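Local coordinates for transferrin (Manduca sexta, PDB 6WB6), which transports iron in an insect, binding one ferric ion per molecule together with carbonate, at residues A[361-366]-A[384-389]; A[446-449]-A[453-456]; A[621-626]-A[632-637]. All blocks are in the same frame, centred on the assembly; numbering follows the deposited sequence. Where two conformers were deposited one is given.

Interaction 1: residues A[361-366]-A[384-389]; sequences VALSKC and CVQENS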
# COMPACT_ATOMS: atom_id res chain seq x y z
N VAL A 361 1.63 7.08 20.86
CA VAL A 361 2.52 6.51 19.86
C VAL A 361 1.76 6.29 18.56
O VAL A 361 2.22 6.65 17.48
CB VAL A 361 3.19 5.22 20.37
CG1 VAL A 361 2.19 4.18 20.74
CG2 VAL A 361 4.10 4.65 19.29
N ALA A 362 0.56 5.71 18.65
CA ALA A 362 -0.24 5.52 17.44
C ALA A 362 -0.56 6.84 16.77
O ALA A 362 -0.47 6.96 15.53
CB ALA A 362 -1.50 4.76 17.79
N LEU A 363 -0.90 7.87 17.55
CA LEU A 363 -1.06 9.20 16.97
C LEU A 363 0.19 9.61 16.20
O LEU A 363 0.10 10.19 15.11
CB LEU A 363 -1.34 10.22 18.06
CG LEU A 363 -1.57 11.64 17.58
CD1 LEU A 363 -2.72 11.67 16.63
CD2 LEU A 363 -1.84 12.57 18.79
N SER A 364 1.37 9.40 16.78
CA SER A 364 2.57 9.85 16.08
C SER A 364 2.83 8.99 14.84
O SER A 364 3.31 9.52 13.83
CB SER A 364 3.77 9.83 17.01
OG SER A 364 3.88 8.56 17.61
N LYS A 365 2.51 7.70 14.90
CA LYS A 365 2.67 6.86 13.72
C LYS A 365 1.69 7.27 12.63
O LYS A 365 2.05 7.33 11.45
CB LYS A 365 2.50 5.37 14.09
CG LYS A 365 2.76 4.41 12.92
CD LYS A 365 2.66 2.94 13.28
CE LYS A 365 2.77 2.08 12.02
NZ LYS A 365 2.81 0.60 12.25
N CYS A 366 0.46 7.59 13.02
CA CYS A 366 -0.53 8.05 12.05
C CYS A 366 -0.10 9.36 11.40
O CYS A 366 -0.31 9.57 10.20
CB CYS A 366 -1.88 8.19 12.75
SG CYS A 366 -3.18 8.81 11.71
N CYS A 384 -5.43 12.38 11.74
CA CYS A 384 -5.24 11.52 12.90
C CYS A 384 -5.98 12.13 14.09
O CYS A 384 -5.77 13.30 14.42
CB CYS A 384 -3.74 11.37 13.19
SG CYS A 384 -2.80 10.81 11.74
N VAL A 385 -6.83 11.34 14.72
CA VAL A 385 -7.65 11.78 15.84
C VAL A 385 -7.54 10.76 16.96
O VAL A 385 -7.64 9.55 16.72
CB VAL A 385 -9.11 11.98 15.42
CG1 VAL A 385 -9.99 12.18 16.65
CG2 VAL A 385 -9.21 13.18 14.49
N GLN A 386 -7.35 11.24 18.18
CA GLN A 386 -6.95 10.38 19.29
C GLN A 386 -8.01 10.35 20.38
O GLN A 386 -8.36 11.39 20.95
CB GLN A 386 -5.62 10.82 19.88
CG GLN A 386 -4.96 9.69 20.68
CD GLN A 386 -4.04 10.19 21.74
OE1 GLN A 386 -3.63 11.35 21.72
NE2 GLN A 386 -3.73 9.34 22.70
N GLU A 387 -8.49 9.16 20.68
CA GLU A 387 -9.33 8.93 21.85
C GLU A 387 -8.56 7.99 22.75
O GLU A 387 -7.51 7.46 22.38
CB GLU A 387 -10.69 8.35 21.46
CG GLU A 387 -11.47 9.26 20.52
CD GLU A 387 -12.01 10.49 21.22
OE1 GLU A 387 -12.27 10.43 22.44
OE2 GLU A 387 -12.15 11.53 20.55
N ASN A 388 -9.07 7.75 23.95
CA ASN A 388 -8.29 7.03 24.95
C ASN A 388 -8.66 5.56 25.04
O ASN A 388 -8.10 4.85 25.87
CB ASN A 388 -8.41 7.73 26.31
CG ASN A 388 -7.42 8.90 26.46
OD1 ASN A 388 -6.76 9.31 25.49
ND2 ASN A 388 -7.32 9.43 27.67
N SER A 389 -9.54 5.08 24.16
CA SER A 389 -9.81 3.66 24.10
C SER A 389 -10.38 3.30 22.73
O SER A 389 -10.76 4.16 21.93
CB SER A 389 -10.81 3.24 25.17
OG SER A 389 -12.08 3.71 24.82
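The helical segment 361-366 runs almost exactly against strand 384-386, their N-to-C directions 172° apart and their axes 8.3 Å from each other at the closest point, with C366 and C384 the pair whose CA atoms lie nearest. This is the geometry of a beta-alpha-beta crossover: strand 352-357 leads into helix 360-375, which returns the chain to strand 381-386, parallel to the first. The unit opens the second transferrin repeat, and here a disulfide ties its helix to its last strand. The C366 SG–C384 SG bond, 2.0 Å long, twists at -89° about the sulfurs. C366 puts its SG anti to the backbone N (chi1 177°), whereas C384 sends its SG anti to its carbonyl carbon, and the two sulfurs meet in the gap between helix and strand. One turn earlier on the helix L363 lays its CD1 branch against C384 CB, 3.6 Å away, beside the bridge. V357 of the neighbouring strand also packs on L363. Towards the outer end of the contact Q386 stands at about a right angle to the leucine side chain, its NE2 weakly bonded to N360 OD1. Its amide OE1 rests 3.6 Å from L363 CD2, a packing contact made by the other leucine branch.

Interaction 2: residues A[446-449]-A[453-456]; sequences TAYN and DLRG
The connection between strand 437-443 and strand 458-461, two members of the large mixed sheet of the second transferrin repeat, turns back on itself here, and the end of a 3-10 segment, at 453-454, brings D453 and L454 against Y448 and N449. The CA atoms of Y448 and D453 come within 5.3 Å of each other. The contact lies at the surface, and it shows how a coil without a pairing of strands can be joined across its two arms by one hydrogen bond and one aromatic ring. The bond runs from N449 N to D453 OD2, 3.2 Å long and fairly straight, with 166° at the hydrogen. The carboxylate accepts through its anti lone pair, the one facing away from OD1. With CG anti to the carbonyl carbon (chi1 -59°), the D453 side chain reaches across to the earlier arm and holds it from the 3-10 turn. The ring of Y448 is bordered in two ways. L454 brings its CD2 branch over one face as a CH-pi contact, though the fit at CD1 is modelled too tightly for its closeness to be trusted. L454 itself is buried and leans on F495 and F496, and thereby links the tyrosine to the end of helix 488-495. On the earlier arm Y448 O receives a hydrogen bond from R569 NE. At the edge of the ring, near its plane, the backbone carbonyl of D453 sets its O 3.2 Å from Y448 CD1.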
# COMPACT_ATOMS: atom_id res chain seq x y z
N THR A 446 -7.99 -40.76 10.40
CA THR A 446 -9.08 -41.00 11.33
C THR A 446 -10.42 -40.90 10.60
O THR A 446 -10.50 -40.43 9.46
CB THR A 446 -9.02 -40.05 12.53
OG1 THR A 446 -9.02 -38.68 12.10
CG2 THR A 446 -7.79 -40.34 13.37
N ALA A 447 -11.47 -41.35 11.27
CA ALA A 447 -12.73 -41.70 10.62
C ALA A 447 -13.73 -40.54 10.52
O ALA A 447 -14.92 -40.80 10.32
CB ALA A 447 -13.39 -42.86 11.36
N TYR A 448 -13.29 -39.29 10.64
CA TYR A 448 -14.20 -38.15 10.66
C TYR A 448 -14.09 -37.38 9.35
O TYR A 448 -13.01 -36.92 9.00
CB TYR A 448 -13.89 -37.24 11.85
CG TYR A 448 -13.59 -38.04 13.07
CD1 TYR A 448 -14.61 -38.50 13.89
CD2 TYR A 448 -12.28 -38.37 13.40
CE1 TYR A 448 -14.32 -39.24 15.01
CE2 TYR A 448 -11.98 -39.11 14.51
CZ TYR A 448 -13.00 -39.54 15.31
OH TYR A 448 -12.69 -40.30 16.41
N ASN A 449 -15.22 -37.26 8.63
CA ASN A 449 -15.30 -36.47 7.41
C ASN A 449 -16.39 -35.41 7.43
O ASN A 449 -16.54 -34.68 6.45
CB ASN A 449 -15.55 -37.36 6.19
CG ASN A 449 -14.64 -38.54 6.15
OD1 ASN A 449 -13.49 -38.42 5.75
ND2 ASN A 449 -15.14 -39.69 6.58
N ASP A 453 -20.07 -37.17 12.39
CA ASP A 453 -19.12 -38.24 12.70
C ASP A 453 -18.34 -37.98 13.98
O ASP A 453 -17.73 -38.91 14.52
CB ASP A 453 -18.11 -38.43 11.58
CG ASP A 453 -18.75 -38.77 10.26
OD1 ASP A 453 -19.88 -39.30 10.24
OD2 ASP A 453 -18.09 -38.52 9.24
N LEU A 454 -18.30 -36.74 14.44
CA LEU A 454 -17.60 -36.41 15.68
C LEU A 454 -18.53 -36.40 16.89
O LEU A 454 -18.06 -36.13 18.01
CB LEU A 454 -16.88 -35.07 15.54
CG LEU A 454 -15.63 -35.25 14.67
CD1 LEU A 454 -15.21 -33.96 13.99
CD2 LEU A 454 -14.50 -35.78 15.54
N ARG A 455 -19.81 -36.68 16.71
CA ARG A 455 -20.72 -36.74 17.85
C ARG A 455 -20.31 -37.88 18.78
O ARG A 455 -19.95 -38.97 18.32
CB ARG A 455 -22.16 -36.93 17.38
CG ARG A 455 -23.17 -37.00 18.52
CD ARG A 455 -24.59 -37.11 18.00
NE ARG A 455 -25.27 -35.82 17.94
CZ ARG A 455 -25.39 -35.07 16.86
NH1 ARG A 455 -24.88 -35.45 15.68
NH2 ARG A 455 -26.04 -33.91 16.94
N GLY A 456 -20.37 -37.62 20.08
CA GLY A 456 -19.92 -38.56 21.09
C GLY A 456 -18.43 -38.58 21.32
O GLY A 456 -17.97 -39.19 22.30

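Interaction 3: residues A[621-626]-A[632-637]; sequences YGEFLK and FNNAAK
Y621 packs into the type I beta turn 633-636 and the F632 before it, and its ring is the dense half of a contact joining two arms of the long coil between helix 597-611 and strand 638-641. It illustrates how a single aromatic ring can bind irregular segments that share no direct hydrogen bond. A636 covers one face twice: its carbonyl O stands above the ring plane, 3.2 Å from Y621 CD2 and offset toward the rim, while its CB makes a CH-pi contact 4.3 Å from the centroid on the same side. Around the rim F632 takes over. Its CB lies in the plane of the tyrosine ring, 3.8 Å from Y621 CD1, and the tyrosine turns an edge toward the phenylalanine face in an offset edge-to-face pair, planes 89° apart. With CG anti to the carbonyl carbon (chi1 -49°), the Y621 ring swings over A636 and against F632. A serine here would probably leave A636 CB and the F632 ring without their aromatic partner and open a gap between the two arms.

The other side is looser and wetter. N634 CA stands 3.1 Å from Y621 O in a CA-H...O contact, and a water sits within bonding distance of both Y621 O and N634 O. The N634 amide spends its OD1 on N629 N in the intervening coil, while exposed E623 only skirts the amide.

Among the neighbours, F632 meets W588 of strand 587-590 and M369 of helix 360-375, F624 lies against that same helix, A636 touches E427 of strand 422-428, and K637 pairs its backbone with V428 as the chain enters strand 638-641.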
# COMPACT_ATOMS: atom_id res chain seq x y z
N TYR A 621 4.19 -1.71 8.76
CA TYR A 621 3.93 -2.82 9.67
C TYR A 621 5.04 -3.06 10.68
O TYR A 621 4.98 -4.05 11.40
CB TYR A 621 3.68 -4.11 8.88
CG TYR A 621 2.69 -3.98 7.75
CD1 TYR A 621 1.46 -3.38 7.95
CD2 TYR A 621 3.00 -4.44 6.49
CE1 TYR A 621 0.56 -3.25 6.93
CE2 TYR A 621 2.10 -4.31 5.46
CZ TYR A 621 0.88 -3.72 5.69
OH TYR A 621 -0.03 -3.57 4.68
N GLY A 622 6.04 -2.20 10.77
CA GLY A 622 7.18 -2.46 11.62
C GLY A 622 7.03 -1.89 13.04
O GLY A 622 6.05 -1.23 13.37
N GLU A 623 8.03 -2.18 13.87
CA GLU A 623 8.13 -1.57 15.19
C GLU A 623 8.14 -0.06 15.08
O GLU A 623 8.73 0.51 14.16
CB GLU A 623 9.42 -2.03 15.89
CG GLU A 623 9.25 -3.11 16.95
CD GLU A 623 10.49 -3.24 17.84
OE1 GLU A 623 11.35 -2.34 17.82
OE2 GLU A 623 10.59 -4.26 18.56
N PHE A 624 7.50 0.62 16.03
CA PHE A 624 7.47 2.07 16.02
C PHE A 624 7.83 2.55 17.42
O PHE A 624 7.09 2.28 18.38
CB PHE A 624 6.10 2.59 15.56
CG PHE A 624 6.08 4.05 15.27
CD1 PHE A 624 6.01 4.97 16.30
CD2 PHE A 624 6.14 4.50 13.97
CE1 PHE A 624 6.01 6.30 16.04
CE2 PHE A 624 6.13 5.82 13.70
CZ PHE A 624 6.07 6.74 14.73
N LEU A 625 8.97 3.22 17.55
CA LEU A 625 9.55 3.55 18.86
C LEU A 625 9.42 2.37 19.82
O LEU A 625 8.80 2.46 20.87
CB LEU A 625 8.90 4.78 19.47
CG LEU A 625 8.95 6.02 18.60
CD1 LEU A 625 7.90 7.03 19.07
CD2 LEU A 625 10.36 6.57 18.64
N LYS A 626 10.01 1.25 19.42
CA LYS A 626 10.05 0.03 20.23
C LYS A 626 8.67 -0.46 20.65
O LYS A 626 8.55 -1.22 21.60
CB LYS A 626 10.93 0.20 21.48
CG LYS A 626 12.44 0.29 21.17
CD LYS A 626 13.33 0.03 22.41
CE LYS A 626 14.81 0.30 22.13
NZ LYS A 626 15.18 0.06 20.71
N PHE A 632 -1.36 -1.12 12.92
CA PHE A 632 -1.43 -2.41 12.26
C PHE A 632 -0.64 -3.42 13.08
O PHE A 632 0.33 -3.06 13.76
CB PHE A 632 -0.87 -2.36 10.81
CG PHE A 632 -1.47 -1.23 9.96
CD1 PHE A 632 -2.73 -1.35 9.42
CD2 PHE A 632 -0.76 -0.08 9.74
CE1 PHE A 632 -3.29 -0.33 8.68
CE2 PHE A 632 -1.29 0.95 8.99
CZ PHE A 632 -2.57 0.83 8.45
N ASN A 633 -1.04 -4.68 13.01
CA ASN A 633 -0.21 -5.70 13.61
C ASN A 633 1.02 -5.92 12.75
O ASN A 633 0.94 -5.91 11.52
CB ASN A 633 -0.98 -7.00 13.77
CG ASN A 633 -2.03 -6.89 14.83
OD1 ASN A 633 -1.70 -6.68 15.99
ND2 ASN A 633 -3.31 -6.98 14.44
N ASN A 634 2.16 -6.11 13.41
CA ASN A 634 3.41 -6.39 12.69
C ASN A 634 3.26 -7.58 11.76
O ASN A 634 3.96 -7.66 10.75
CB ASN A 634 4.56 -6.65 13.68
CG ASN A 634 5.04 -5.38 14.40
OD1 ASN A 634 4.26 -4.45 14.68
ND2 ASN A 634 6.33 -5.36 14.73
N ALA A 635 2.34 -8.50 12.05
CA ALA A 635 2.15 -9.66 11.19
C ALA A 635 1.36 -9.35 9.92
O ALA A 635 1.33 -10.18 9.01
CB ALA A 635 1.42 -10.77 11.95
N ALA A 636 0.72 -8.18 9.85
CA ALA A 636 -0.08 -7.88 8.67
C ALA A 636 0.80 -7.88 7.43
O ALA A 636 1.90 -7.32 7.43
CB ALA A 636 -0.78 -6.52 8.83
N LYS A 637 0.31 -8.51 6.39
CA LYS A 637 0.96 -8.55 5.10
C LYS A 637 0.20 -7.78 4.05
O LYS A 637 0.58 -7.79 2.87
CB LYS A 637 1.11 -10.00 4.64
CG LYS A 637 1.63 -10.94 5.73
CD LYS A 637 2.87 -10.40 6.42
CE LYS A 637 4.02 -10.25 5.48
NZ LYS A 637 5.27 -10.35 6.31
O HOH W 1 6.63 -6.27 10.52

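In the fold
All three contacts belong to the second transferrin repeat and follow one another along the chain without overlap, whereas the bound iron sits in the first. Interactions 1 and 3 are neighbours, with centres 15 Å apart although more than 200 residues separate them in sequence: F624 of interaction 3 packs on V361, S364 and K365, joining helix 360-375 to the coil that leads into strand 638-641, an outer strand of the four-stranded antiparallel sheet. Interaction 2 stands alone, its centre 49 Å from interaction 1 and 40 Å from interaction 3, in a loop of the seven-stranded mixed sheet. The separation is consistent with the two-subdomain build of a transferrin lobe.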